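PDB 1UZB: 1-pyrroline-5-carboxylate dehydrogenase from Thermus thermophilus, which probably catalyses the NAD-dependent oxidation of 1-pyrroline-5-carboxylate, through its open semialdehyde, to glutamate in proline breakdown. Local coordinates for residues A[118-123]-A[184-189]; A[135-140]-A[478-483]; A[143-148]-A[193-198]. One frame throughout, in Å; residues are numbered along the deposited sequence.

Contact 1 (A[118-123]-A[184-189]); sequences ATLVYE and NFPVAI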
ATOM      1  N   ALA A 118      41.386  14.677   6.128  1.00  5.57           N
ATOM      2  CA  ALA A 118      42.754  15.180   6.170  1.00  5.95           C
ATOM      3  C   ALA A 118      43.656  14.400   5.222  1.00  5.76           C
ATOM      4  O   ALA A 118      44.569  14.962   4.614  1.00  6.91           O
ATOM      5  CB  ALA A 118      43.294  15.097   7.592  1.00  6.93           C
ATOM      6  N   THR A 119      43.400  13.103   5.092  1.00  5.56           N
ATOM      7  CA  THR A 119      44.205  12.273   4.209  1.00  5.89           C
ATOM      8  C   THR A 119      43.949  12.686   2.758  1.00  6.46           C
ATOM      9  O   THR A 119      44.864  12.691   1.940  1.00  7.27           O
ATOM     10  CB  THR A 119      43.901  10.773   4.408  1.00  6.09           C
ATOM     11  OG1 THR A 119      44.100  10.432   5.785  1.00  8.19           O
ATOM     12  CG2 THR A 119      44.833   9.923   3.557  1.00  9.01           C
ATOM     13  N   LEU A 120      42.708  13.047   2.446  1.00  6.32           N
ATOM     14  CA  LEU A 120      42.365  13.498   1.096  1.00  6.26           C
ATOM     15  C   LEU A 120      43.046  14.831   0.794  1.00  5.86           C
ATOM     16  O   LEU A 120      43.517  15.065  -0.320  1.00  6.37           O
ATOM     17  CB  LEU A 120      40.850  13.671   0.955  1.00  6.62           C
ATOM     18  CG  LEU A 120      40.023  12.390   0.845  1.00  5.59           C
ATOM     19  CD1 LEU A 120      38.547  12.746   0.893  1.00  6.36           C
ATOM     20  CD2 LEU A 120      40.356  11.662  -0.451  1.00  7.27           C
ATOM     21  N   VAL A 121      43.074  15.712   1.789  1.00  5.51           N
ATOM     22  CA  VAL A 121      43.709  17.012   1.633  1.00  5.86           C
ATOM     23  C   VAL A 121      45.163  16.830   1.205  1.00  6.68           C
ATOM     24  O   VAL A 121      45.613  17.422   0.223  1.00  7.20           O
ATOM     25  CB  VAL A 121      43.663  17.808   2.964  1.00  5.72           C
ATOM     26  CG1 VAL A 121      44.537  19.050   2.864  1.00  6.25           C
ATOM     27  CG2 VAL A 121      42.224  18.198   3.288  1.00  5.68           C
ATOM     28  N   TYR A 122      45.891  15.993   1.940  1.00  6.62           N
ATOM     29  CA  TYR A 122      47.298  15.753   1.647  1.00  6.33           C
ATOM     30  C   TYR A 122      47.608  14.847   0.464  1.00  6.59           C
ATOM     31  O   TYR A 122      48.559  15.117  -0.272  1.00  7.27           O
ATOM     32  CB  TYR A 122      48.009  15.208   2.892  1.00  6.96           C
ATOM     33  CG  TYR A 122      48.202  16.241   3.976  1.00  6.92           C
ATOM     34  CD1 TYR A 122      47.622  16.082   5.233  1.00  7.81           C
ATOM     35  CD2 TYR A 122      48.951  17.394   3.734  1.00  7.73           C
ATOM     36  CE1 TYR A 122      47.784  17.047   6.224  1.00  9.38           C
ATOM     37  CE2 TYR A 122      49.116  18.363   4.716  1.00  8.77           C
ATOM     38  CZ  TYR A 122      48.530  18.182   5.957  1.00  9.92           C
ATOM     39  OH  TYR A 122      48.691  19.142   6.928  1.00 13.43           O
ATOM     40  N   GLU A 123      46.823  13.791   0.261  1.00  5.79           N
ATOM     41  CA  GLU A 123      47.119  12.872  -0.836  1.00  6.09           C
ATOM     42  C   GLU A 123      46.645  13.285  -2.227  1.00  5.99           C
ATOM     43  O   GLU A 123      47.339  13.019  -3.215  1.00  6.00           O
ATOM     44  CB  GLU A 123      46.599  11.461  -0.538  1.00  6.94           C
ATOM     45  CG  GLU A 123      47.209  10.428  -1.485  1.00  8.01           C
ATOM     46  CD  GLU A 123      46.815   8.993  -1.184  1.00  8.79           C
ATOM     47  OE1 GLU A 123      47.575   8.084  -1.592  1.00  8.91           O
ATOM     48  OE2 GLU A 123      45.754   8.768  -0.559  1.00 10.07           O
ATOM     49  N   ASN A 184      40.003  10.959  -8.221  1.00  7.17           N
ATOM     50  CA  ASN A 184      39.350  12.208  -7.838  1.00  6.63           C
ATOM     51  C   ASN A 184      38.350  12.113  -6.684  1.00  6.41           C
ATOM     52  O   ASN A 184      38.109  13.103  -5.994  1.00  7.92           O
ATOM     53  CB  ASN A 184      38.743  12.889  -9.073  1.00  6.68           C
ATOM     54  CG  ASN A 184      37.519  12.180  -9.606  1.00  7.11           C
ATOM     55  OD1 ASN A 184      37.359  10.969  -9.458  1.00  9.36           O
ATOM     56  ND2 ASN A 184      36.649  12.941 -10.257  1.00  9.52           N
ATOM     57  N   PHE A 185      37.771  10.935  -6.477  1.00  6.02           N
ATOM     58  CA  PHE A 185      36.868  10.697  -5.350  1.00  6.99           C
ATOM     59  C   PHE A 185      37.292   9.333  -4.827  1.00  7.39           C
ATOM     60  O   PHE A 185      36.532   8.368  -4.872  1.00  6.47           O
ATOM     61  CB  PHE A 185      35.402  10.683  -5.786  1.00  8.59           C
ATOM     62  CG  PHE A 185      34.865  12.044  -6.110  1.00 10.16           C
ATOM     63  CD1 PHE A 185      34.954  12.552  -7.401  1.00 12.03           C
ATOM     64  CD2 PHE A 185      34.308  12.839  -5.112  1.00 12.21           C
ATOM     65  CE1 PHE A 185      34.497  13.839  -7.695  1.00 11.54           C
ATOM     66  CE2 PHE A 185      33.850  14.124  -5.393  1.00 13.15           C
ATOM     67  CZ  PHE A 185      33.946  14.624  -6.690  1.00 12.93           C
ATOM     68  N   PRO A 186      38.532   9.251  -4.311  1.00  8.16           N
ATOM     69  CA  PRO A 186      39.149   8.038  -3.774  1.00  7.93           C
ATOM     70  C   PRO A 186      38.591   7.447  -2.493  1.00  7.19           C
ATOM     71  O   PRO A 186      39.038   6.386  -2.055  1.00  8.00           O
ATOM     72  CB  PRO A 186      40.613   8.429  -3.662  1.00  8.25           C
ATOM     73  CG  PRO A 186      40.528   9.840  -3.249  1.00  6.88           C
ATOM     74  CD  PRO A 186      39.418  10.413  -4.106  1.00  8.12           C
ATOM     75  N   VAL A 187      37.650   8.140  -1.867  1.00  6.92           N
ATOM     76  CA  VAL A 187      37.006   7.581  -0.690  1.00  7.05           C
ATOM     77  C   VAL A 187      35.569   7.277  -1.117  1.00  6.53           C
ATOM     78  O   VAL A 187      35.129   6.138  -1.050  1.00  6.95           O
ATOM     79  CB  VAL A 187      37.000   8.544   0.517  1.00  6.31           C
ATOM     80  CG1 VAL A 187      36.250   7.898   1.682  1.00  7.34           C
ATOM     81  CG2 VAL A 187      38.425   8.855   0.939  1.00 10.28           C
ATOM     82  N   ALA A 188      34.864   8.291  -1.610  1.00  5.40           N
ATOM     83  CA  ALA A 188      33.476   8.128  -2.035  1.00  5.59           C
ATOM     84  C   ALA A 188      33.210   7.079  -3.119  1.00  5.61           C
ATOM     85  O   ALA A 188      32.496   6.109  -2.879  1.00  5.13           O
ATOM     86  CB  ALA A 188      32.914   9.471  -2.486  1.00  6.16           C
ATOM     87  N   ILE A 189      33.760   7.281  -4.314  1.00  5.44           N
ATOM     88  CA  ILE A 189      33.519   6.340  -5.406  1.00  5.28           C
ATOM     89  C   ILE A 189      34.191   4.988  -5.161  1.00  5.81           C
ATOM     90  O   ILE A 189      33.640   3.943  -5.496  1.00  6.54           O
ATOM     91  CB  ILE A 189      33.946   6.962  -6.747  1.00  7.11           C
ATOM     92  CG1 ILE A 189      33.046   8.169  -7.036  1.00 10.13           C
ATOM     93  CG2 ILE A 189      33.829   5.944  -7.877  1.00  7.01           C
ATOM     94  CD1 ILE A 189      33.382   8.908  -8.309  1.00 12.44           C
TER
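Leu120 reaches out from helix 113-124 and rests one branch, CD2, on Pro186 and Val187. The contact is purely apolar, with no hydrogen bond between 118-123 and 184-189. CD2 presses on the proline ring at CG, 3.3 Å away, which is tight for two carbons. The same methyl meets Val187 CG2 at 3.7 Å, and the other branch, CD1, lies 3.9 Å from that Val187 CG2, so one valine methyl sits against the whole leucine fork. CG of Leu120 stands beside the backbone N (chi1 -75°), with CD1 extended, which carries the fork away from its helix and onto the loop. An alanine here would lack CG and both methyls, and would probably open a gap in front of the Pro186 ring, leaving Val187 CG2 without this neighbour. Asn184, Phe185 and Pro186 end the Pro-Trp-Asn-Phe-Pro signature of aldehyde dehydrogenases, so the leucine backs a family motif just before helix 188-199. Two more helices pack against the contact: 128-149, where Asp134 touches all three residues and accepts a hydrogen bond from Ala188 N, and 213-226, whose Val215 packs on Pro186 and Val187.

Contact 2 (A[135-140]-A[478-483]); sequences VAEAID and ALVGVQ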
ATOM      1  N   VAL A 135      34.151  12.326   1.821  1.00  5.08           N
ATOM      2  CA  VAL A 135      33.921  11.343   2.874  1.00  6.15           C
ATOM      3  C   VAL A 135      32.433  11.199   3.201  1.00  4.82           C
ATOM      4  O   VAL A 135      31.949  10.088   3.450  1.00  5.97           O
ATOM      5  CB  VAL A 135      34.709  11.711   4.148  1.00  5.03           C
ATOM      6  CG1 VAL A 135      34.429  10.697   5.246  1.00  8.70           C
ATOM      7  CG2 VAL A 135      36.207  11.740   3.834  1.00  7.79           C
ATOM      8  N   ALA A 136      31.704  12.313   3.198  1.00  5.48           N
ATOM      9  CA  ALA A 136      30.273  12.278   3.480  1.00  5.13           C
ATOM     10  C   ALA A 136      29.554  11.414   2.443  1.00  4.41           C
ATOM     11  O   ALA A 136      28.648  10.652   2.780  1.00  5.29           O
ATOM     12  CB  ALA A 136      29.705  13.690   3.477  1.00  6.27           C
ATOM     13  N   GLU A 137      29.964  11.530   1.182  1.00  4.47           N
ATOM     14  CA  GLU A 137      29.364  10.748   0.106  1.00  4.91           C
ATOM     15  C   GLU A 137      29.661   9.257   0.298  1.00  4.18           C
ATOM     16  O   GLU A 137      28.809   8.418   0.026  1.00  4.17           O
ATOM     17  CB  GLU A 137      29.895  11.213  -1.252  1.00  5.31           C
ATOM     18  CG  GLU A 137      29.229  10.535  -2.442  1.00  8.72           C
ATOM     19  CD  GLU A 137      29.814  10.974  -3.771  1.00 11.75           C
ATOM     20  OE1 GLU A 137      30.052  12.184  -3.948  1.00 18.11           O
ATOM     21  OE2 GLU A 137      30.023  10.108  -4.645  1.00 17.62           O
ATOM     22  N   ALA A 138      30.869   8.933   0.754  1.00  4.29           N
ATOM     23  CA  ALA A 138      31.248   7.539   0.992  1.00  3.90           C
ATOM     24  C   ALA A 138      30.332   6.933   2.058  1.00  4.60           C
ATOM     25  O   ALA A 138      29.832   5.820   1.903  1.00  4.70           O
ATOM     26  CB  ALA A 138      32.704   7.462   1.450  1.00  4.86           C
ATOM     27  N   ILE A 139      30.127   7.673   3.145  1.00  4.59           N
ATOM     28  CA  ILE A 139      29.255   7.219   4.218  1.00  3.98           C
ATOM     29  C   ILE A 139      27.852   7.035   3.635  1.00  3.57           C
ATOM     30  O   ILE A 139      27.187   6.031   3.905  1.00  4.28           O
ATOM     31  CB  ILE A 139      29.237   8.246   5.371  1.00  4.68           C
ATOM     32  CG1 ILE A 139      30.618   8.300   6.032  1.00  6.00           C
ATOM     33  CG2 ILE A 139      28.178   7.873   6.390  1.00  5.44           C
ATOM     34  CD1 ILE A 139      30.826   9.505   6.928  1.00  6.10           C
ATOM     35  N   ASP A 140      27.416   7.991   2.814  1.00  3.96           N
ATOM     36  CA  ASP A 140      26.096   7.906   2.189  1.00  3.47           C
ATOM     37  C   ASP A 140      25.935   6.633   1.361  1.00  4.16           C
ATOM     38  O   ASP A 140      24.895   5.981   1.427  1.00  4.50           O
ATOM     39  CB  ASP A 140      25.822   9.115   1.282  1.00  5.04           C
ATOM     40  CG  ASP A 140      25.514  10.385   2.057  1.00  5.68           C
ATOM     41  OD1 ASP A 140      25.301  10.315   3.286  1.00  7.32           O
ATOM     42  OD2 ASP A 140      25.471  11.462   1.421  1.00  7.09           O
ATOM     43  N   ALA A 478      26.436  15.684  -6.856  1.00  6.39           N
ATOM     44  CA  ALA A 478      25.217  14.888  -6.803  1.00  5.79           C
ATOM     45  C   ALA A 478      25.179  14.141  -5.471  1.00  5.54           C
ATOM     46  O   ALA A 478      26.166  13.521  -5.069  1.00  7.68           O
ATOM     47  CB  ALA A 478      25.186  13.896  -7.958  1.00  6.97           C
ATOM     48  N   LEU A 479      24.042  14.201  -4.791  1.00  5.34           N
ATOM     49  CA  LEU A 479      23.891  13.531  -3.506  1.00  4.76           C
ATOM     50  C   LEU A 479      23.298  12.142  -3.642  1.00  4.55           C
ATOM     51  O   LEU A 479      22.327  11.937  -4.366  1.00  4.93           O
ATOM     52  CB  LEU A 479      23.009  14.367  -2.582  1.00  5.38           C
ATOM     53  CG  LEU A 479      23.582  15.716  -2.140  1.00  5.72           C
ATOM     54  CD1 LEU A 479      22.522  16.500  -1.386  1.00  8.30           C
ATOM     55  CD2 LEU A 479      24.807  15.496  -1.270  1.00  7.51           C
ATOM     56  N   VAL A 480      23.898  11.189  -2.938  1.00  5.06           N
ATOM     57  CA  VAL A 480      23.424   9.814  -2.938  1.00  4.91           C
ATOM     58  C   VAL A 480      21.942   9.800  -2.561  1.00  3.64           C
ATOM     59  O   VAL A 480      21.515  10.499  -1.635  1.00  4.76           O
ATOM     60  CB  VAL A 480      24.227   8.971  -1.920  1.00  5.41           C
ATOM     61  CG1 VAL A 480      23.557   7.620  -1.697  1.00  5.67           C
ATOM     62  CG2 VAL A 480      25.646   8.772  -2.431  1.00  7.36           C
ATOM     63  N   GLY A 481      21.158   9.024  -3.304  1.00  4.15           N
ATOM     64  CA  GLY A 481      19.734   8.913  -3.032  1.00  4.92           C
ATOM     65  C   GLY A 481      18.869  10.004  -3.640  1.00  4.71           C
ATOM     66  O   GLY A 481      17.781   9.730  -4.150  1.00  5.31           O
ATOM     67  N   VAL A 482      19.356  11.240  -3.592  1.00  4.52           N
ATOM     68  CA  VAL A 482      18.633  12.395  -4.117  1.00  4.56           C
ATOM     69  C   VAL A 482      18.747  12.503  -5.631  1.00  4.09           C
ATOM     70  O   VAL A 482      17.747  12.693  -6.332  1.00  4.75           O
ATOM     71  CB  VAL A 482      19.179  13.709  -3.511  1.00  3.57           C
ATOM     72  CG1 VAL A 482      18.368  14.893  -4.009  1.00  4.75           C
ATOM     73  CG2 VAL A 482      19.148  13.638  -1.988  1.00  4.92           C
ATOM     74  N   GLN A 483      19.974  12.373  -6.120  1.00  4.90           N
ATOM     75  CA  GLN A 483      20.259  12.476  -7.541  1.00  5.25           C
ATOM     76  C   GLN A 483      21.012  11.279  -8.110  1.00  6.42           C
ATOM     77  O   GLN A 483      22.246  11.264  -8.123  1.00  6.56           O
ATOM     78  CB  GLN A 483      21.061  13.756  -7.814  1.00  6.14           C
ATOM     79  CG  GLN A 483      20.276  15.041  -7.588  1.00  6.68           C
ATOM     80  CD  GLN A 483      20.854  15.924  -6.492  1.00  5.34           C
ATOM     81  OE1 GLN A 483      21.961  15.698  -5.993  1.00  6.64           O
ATOM     82  NE2 GLN A 483      20.103  16.949  -6.118  1.00  6.07           N
TER
HETATM   83  O   HOH W   1      27.651  13.581  -2.838  1.00 16.04           O
HETATM   84  O   HOH W   2      29.249  14.097  -5.638  1.00 30.23           O
HETATM   85  O   HOH W   3      26.059  11.960  -1.204  1.00  7.58           O
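Val480 fits its side chain against one side of helix 128-149, between Glu137 and Asp140, which lie one helical turn apart. In this aldehyde dehydrogenase fold the partner segment, 478-483, is a loop following strand 468-471. Val480 CB lies 3.6 Å from Asp140 CB, and its CG2 branch reaches on to Glu137 CG at 4.0 Å. The other methyl, CG1, approaches the backbone carbonyl of Asp140 instead, 3.8 Å from its O.

No direct hydrogen bond joins the two segments; the polar link runs through water. One water gives a proton to Asp140 OD2 (2.7 Å) and accepts from Val480 N (2.9 Å). One turn earlier on the helix, Glu137 has CG anti to its backbone N (chi1 -175°) and an extended chain, which brings OE1 toward the loop. Two further waters bridge this OE1 and the carbonyl O of Ala478, though with other acceptors competing for their protons neither bridge is certain.

Behind this shell, the N-terminal arm steadies the acid: Asp140 OD1 accepts from Glu9 N, and Asn8 ND2 serves both Asp140 OD2 and Val480 O. Gln483 NE2 bonds to Asn167 OD1 of the second subunit, placing the loop at a subunit interface. Gly481 makes the bend with a positive phi of 84°, where a CB would collide with the preceding carbonyl O. Across that bend Leu479 N donates to Gln483 OE1 at 2.8 Å, almost straight at 175°.

Contact 3 (A[143-148]-A[193-198]); sequences EYYARA and MIVGPV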
ATOM      1  N   GLU A 143      25.398   3.664   3.771  1.00  3.96           N
ATOM      2  CA  GLU A 143      24.083   3.738   4.402  1.00  3.64           C
ATOM      3  C   GLU A 143      22.957   3.469   3.405  1.00  4.44           C
ATOM      4  O   GLU A 143      21.998   2.756   3.711  1.00  5.03           O
ATOM      5  CB  GLU A 143      23.872   5.121   5.028  1.00  5.16           C
ATOM      6  CG  GLU A 143      24.784   5.463   6.199  1.00  5.58           C
ATOM      7  CD  GLU A 143      24.365   4.797   7.499  1.00  9.39           C
ATOM      8  OE1 GLU A 143      23.253   4.237   7.561  1.00 11.14           O
ATOM      9  OE2 GLU A 143      25.149   4.844   8.470  1.00  9.56           O
ATOM     10  N   TYR A 144      23.083   4.036   2.209  1.00  4.91           N
ATOM     11  CA  TYR A 144      22.069   3.869   1.179  1.00  3.79           C
ATOM     12  C   TYR A 144      22.007   2.439   0.654  1.00  4.31           C
ATOM     13  O   TYR A 144      20.940   1.826   0.644  1.00  4.69           O
ATOM     14  CB  TYR A 144      22.328   4.832   0.015  1.00  4.26           C
ATOM     15  CG  TYR A 144      21.210   4.851  -1.004  1.00  4.73           C
ATOM     16  CD1 TYR A 144      20.107   5.696  -0.851  1.00  5.37           C
ATOM     17  CD2 TYR A 144      21.232   3.989  -2.097  1.00  5.06           C
ATOM     18  CE1 TYR A 144      19.054   5.677  -1.770  1.00  5.80           C
ATOM     19  CE2 TYR A 144      20.191   3.961  -3.013  1.00  4.70           C
ATOM     20  CZ  TYR A 144      19.108   4.804  -2.846  1.00  4.50           C
ATOM     21  OH  TYR A 144      18.083   4.769  -3.763  1.00  6.75           O
ATOM     22  N   TYR A 145      23.144   1.902   0.221  1.00  4.33           N
ATOM     23  CA  TYR A 145      23.167   0.542  -0.310  1.00  4.14           C
ATOM     24  C   TYR A 145      22.780  -0.512   0.732  1.00  4.40           C
ATOM     25  O   TYR A 145      22.195  -1.536   0.382  1.00  5.75           O
ATOM     26  CB  TYR A 145      24.541   0.237  -0.922  1.00  4.37           C
ATOM     27  CG  TYR A 145      24.862   1.051  -2.166  1.00  5.48           C
ATOM     28  CD1 TYR A 145      26.178   1.377  -2.483  1.00  4.69           C
ATOM     29  CD2 TYR A 145      23.848   1.500  -3.021  1.00  5.23           C
ATOM     30  CE1 TYR A 145      26.488   2.132  -3.613  1.00  4.95           C
ATOM     31  CE2 TYR A 145      24.144   2.263  -4.159  1.00  4.83           C
ATOM     32  CZ  TYR A 145      25.464   2.575  -4.446  1.00  4.40           C
ATOM     33  OH  TYR A 145      25.768   3.355  -5.541  1.00  4.90           O
ATOM     34  N   ALA A 146      23.082  -0.271   2.007  1.00  4.03           N
ATOM     35  CA  ALA A 146      22.705  -1.230   3.046  1.00  4.32           C
ATOM     36  C   ALA A 146      21.183  -1.380   3.063  1.00  4.57           C
ATOM     37  O   ALA A 146      20.657  -2.481   3.212  1.00  4.76           O
ATOM     38  CB  ALA A 146      23.190  -0.756   4.405  1.00  5.47           C
ATOM     39  N   ARG A 147      20.487  -0.255   2.924  1.00  4.28           N
ATOM     40  CA  ARG A 147      19.029  -0.239   2.921  1.00  5.00           C
ATOM     41  C   ARG A 147      18.456  -0.715   1.591  1.00  5.06           C
ATOM     42  O   ARG A 147      17.516  -1.505   1.555  1.00  5.97           O
ATOM     43  CB  ARG A 147      18.523   1.177   3.221  1.00  4.78           C
ATOM     44  CG  ARG A 147      18.806   1.655   4.647  1.00  5.80           C
ATOM     45  CD  ARG A 147      18.506   3.145   4.788  1.00  6.59           C
ATOM     46  NE  ARG A 147      18.583   3.635   6.167  1.00  5.20           N
ATOM     47  CZ  ARG A 147      19.707   3.817   6.851  1.00  5.45           C
ATOM     48  NH1 ARG A 147      19.659   4.269   8.097  1.00  6.28           N
ATOM     49  NH2 ARG A 147      20.880   3.558   6.296  1.00  6.90           N
ATOM     50  N   ALA A 148      19.027  -0.235   0.494  1.00  5.28           N
ATOM     51  CA  ALA A 148      18.540  -0.607  -0.825  1.00  6.40           C
ATOM     52  C   ALA A 148      18.632  -2.107  -1.082  1.00  5.69           C
ATOM     53  O   ALA A 148      17.758  -2.687  -1.732  1.00  5.98           O
ATOM     54  CB  ALA A 148      19.308   0.158  -1.896  1.00  5.61           C
ATOM     55  N   MET A 193      31.620   1.844  -5.219  1.00  5.25           N
ATOM     56  CA  MET A 193      31.831   0.812  -6.227  1.00  5.21           C
ATOM     57  C   MET A 193      32.088  -0.567  -5.635  1.00  4.69           C
ATOM     58  O   MET A 193      31.838  -1.586  -6.282  1.00  5.01           O
ATOM     59  CB  MET A 193      33.003   1.191  -7.129  1.00  7.49           C
ATOM     60  CG  MET A 193      32.789   2.454  -7.934  1.00  7.86           C
ATOM     61  SD  MET A 193      34.225   2.802  -8.960  1.00 11.79           S
ATOM     62  CE  MET A 193      33.850   1.725 -10.278  1.00 11.50           C
ATOM     63  N   ILE A 194      32.592  -0.590  -4.404  1.00  4.54           N
ATOM     64  CA  ILE A 194      32.890  -1.833  -3.702  1.00  5.41           C
ATOM     65  C   ILE A 194      31.702  -2.347  -2.890  1.00  4.69           C
ATOM     66  O   ILE A 194      31.278  -3.493  -3.052  1.00  5.87           O
ATOM     67  CB  ILE A 194      34.072  -1.649  -2.714  1.00  4.10           C
ATOM     68  CG1 ILE A 194      35.362  -1.345  -3.479  1.00  5.10           C
ATOM     69  CG2 ILE A 194      34.235  -2.894  -1.847  1.00  6.74           C
ATOM     70  CD1 ILE A 194      36.521  -0.979  -2.579  1.00  7.01           C
ATOM     71  N   VAL A 195      31.154  -1.493  -2.027  1.00  5.04           N
ATOM     72  CA  VAL A 195      30.066  -1.925  -1.158  1.00  6.45           C
ATOM     73  C   VAL A 195      28.737  -2.207  -1.840  1.00  5.43           C
ATOM     74  O   VAL A 195      27.933  -2.969  -1.311  1.00  6.16           O
ATOM     75  CB  VAL A 195      29.852  -0.933   0.031  1.00  7.64           C
ATOM     76  CG1 VAL A 195      31.151  -0.780   0.816  1.00  8.96           C
ATOM     77  CG2 VAL A 195      29.367   0.414  -0.468  1.00  9.25           C
ATOM     78  N   GLY A 196      28.498  -1.609  -3.003  1.00  5.40           N
ATOM     79  CA  GLY A 196      27.253  -1.877  -3.707  1.00  5.92           C
ATOM     80  C   GLY A 196      27.199  -3.352  -4.077  1.00  5.12           C
ATOM     81  O   GLY A 196      26.279  -4.072  -3.675  1.00  6.06           O
ATOM     82  N   PRO A 197      28.180  -3.840  -4.851  1.00  4.80           N
ATOM     83  CA  PRO A 197      28.194  -5.256  -5.241  1.00  4.89           C
ATOM     84  C   PRO A 197      28.257  -6.198  -4.035  1.00  4.50           C
ATOM     85  O   PRO A 197      27.569  -7.218  -3.988  1.00  4.54           O
ATOM     86  CB  PRO A 197      29.448  -5.361  -6.105  1.00  5.86           C
ATOM     87  CG  PRO A 197      29.541  -3.994  -6.726  1.00  6.88           C
ATOM     88  CD  PRO A 197      29.214  -3.078  -5.576  1.00  6.23           C
ATOM     89  N   VAL A 198      29.083  -5.844  -3.060  1.00  4.61           N
ATOM     90  CA  VAL A 198      29.257  -6.659  -1.862  1.00  4.35           C
ATOM     91  C   VAL A 198      27.988  -6.765  -1.018  1.00  5.28           C
ATOM     92  O   VAL A 198      27.698  -7.819  -0.456  1.00  4.55           O
ATOM     93  CB  VAL A 198      30.413  -6.097  -0.993  1.00  5.05           C
ATOM     94  CG1 VAL A 198      30.400  -6.720   0.398  1.00  7.13           C
ATOM     95  CG2 VAL A 198      31.743  -6.373  -1.679  1.00  5.91           C
TER
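This is a buried helix-to-helix contact in which Tyr145, on helix 128-149, brings its ring up to Val195 and Gly196 of helix 188-199. The second helix connects the parallel strands 165-180 and 203-207, a beta-alpha-beta crossover consistent with the Rossmann-type, cofactor-binding part of aldehyde dehydrogenases. The ring does the touching through CD1, which comes within 3.6 Å of Gly196 CA and 3.8 Å of Gly196 N. Val195 approaches differently, putting CG2 at the ring's edge, close to its plane, 3.9 Å from CD1.

Glycine lets the backbones come near, with the CA atoms of Tyr145 and Gly196 5.8 Å apart. A CB on Gly196 would stand only 3.5 Å from Tyr145 CE1 and would also crowd Pro197 CD. The proline has no N-H to return to the turn before it, and helix 188-199 kinks there.

With CG beside its backbone N (chi1 -67°), Tyr145 sends its hydroxyl past the glycine to a hydrogen bond with Gly498 N. Phe141 and Tyr502 meet the same ring with their planes not far from parallel to it.

Elsewhere around helix 128-149, Glu143 and Arg147 are paired one turn apart, and Glu143 OE2 has a second partner in Arg110. Arg147 NH2 forms a salt bridge with Glu143 OE1, on its anti lone pair, at 2.8 Å, and also donates to Glu143 O from 45° above that carbonyl's plane.

From the N terminus, helix 113-124 comes first and helix 128-149 follows directly. Contact 1 closes a loop from the former to the turn entering helix 188-199. Contacts 2 and 3 both start on helix 128-149, inside that loop, and end beyond it, so each crosses contact 1. Contact 3 closes on helix 188-199, whereas contact 2 runs some 340 residues on to the loop after strand 468-471 and encloses contact 3. Helix 128-149, which carries contacts 2 and 3, also packs on contact 1: its Ala138 CB lies 3.6 Å from Val187 CG1. Its Tyr144 CB touches Val480 CG1 of contact 2, at 3.5 Å. Together they tie helices 113-124 and 128-149 to helix 188-199 and a late loop.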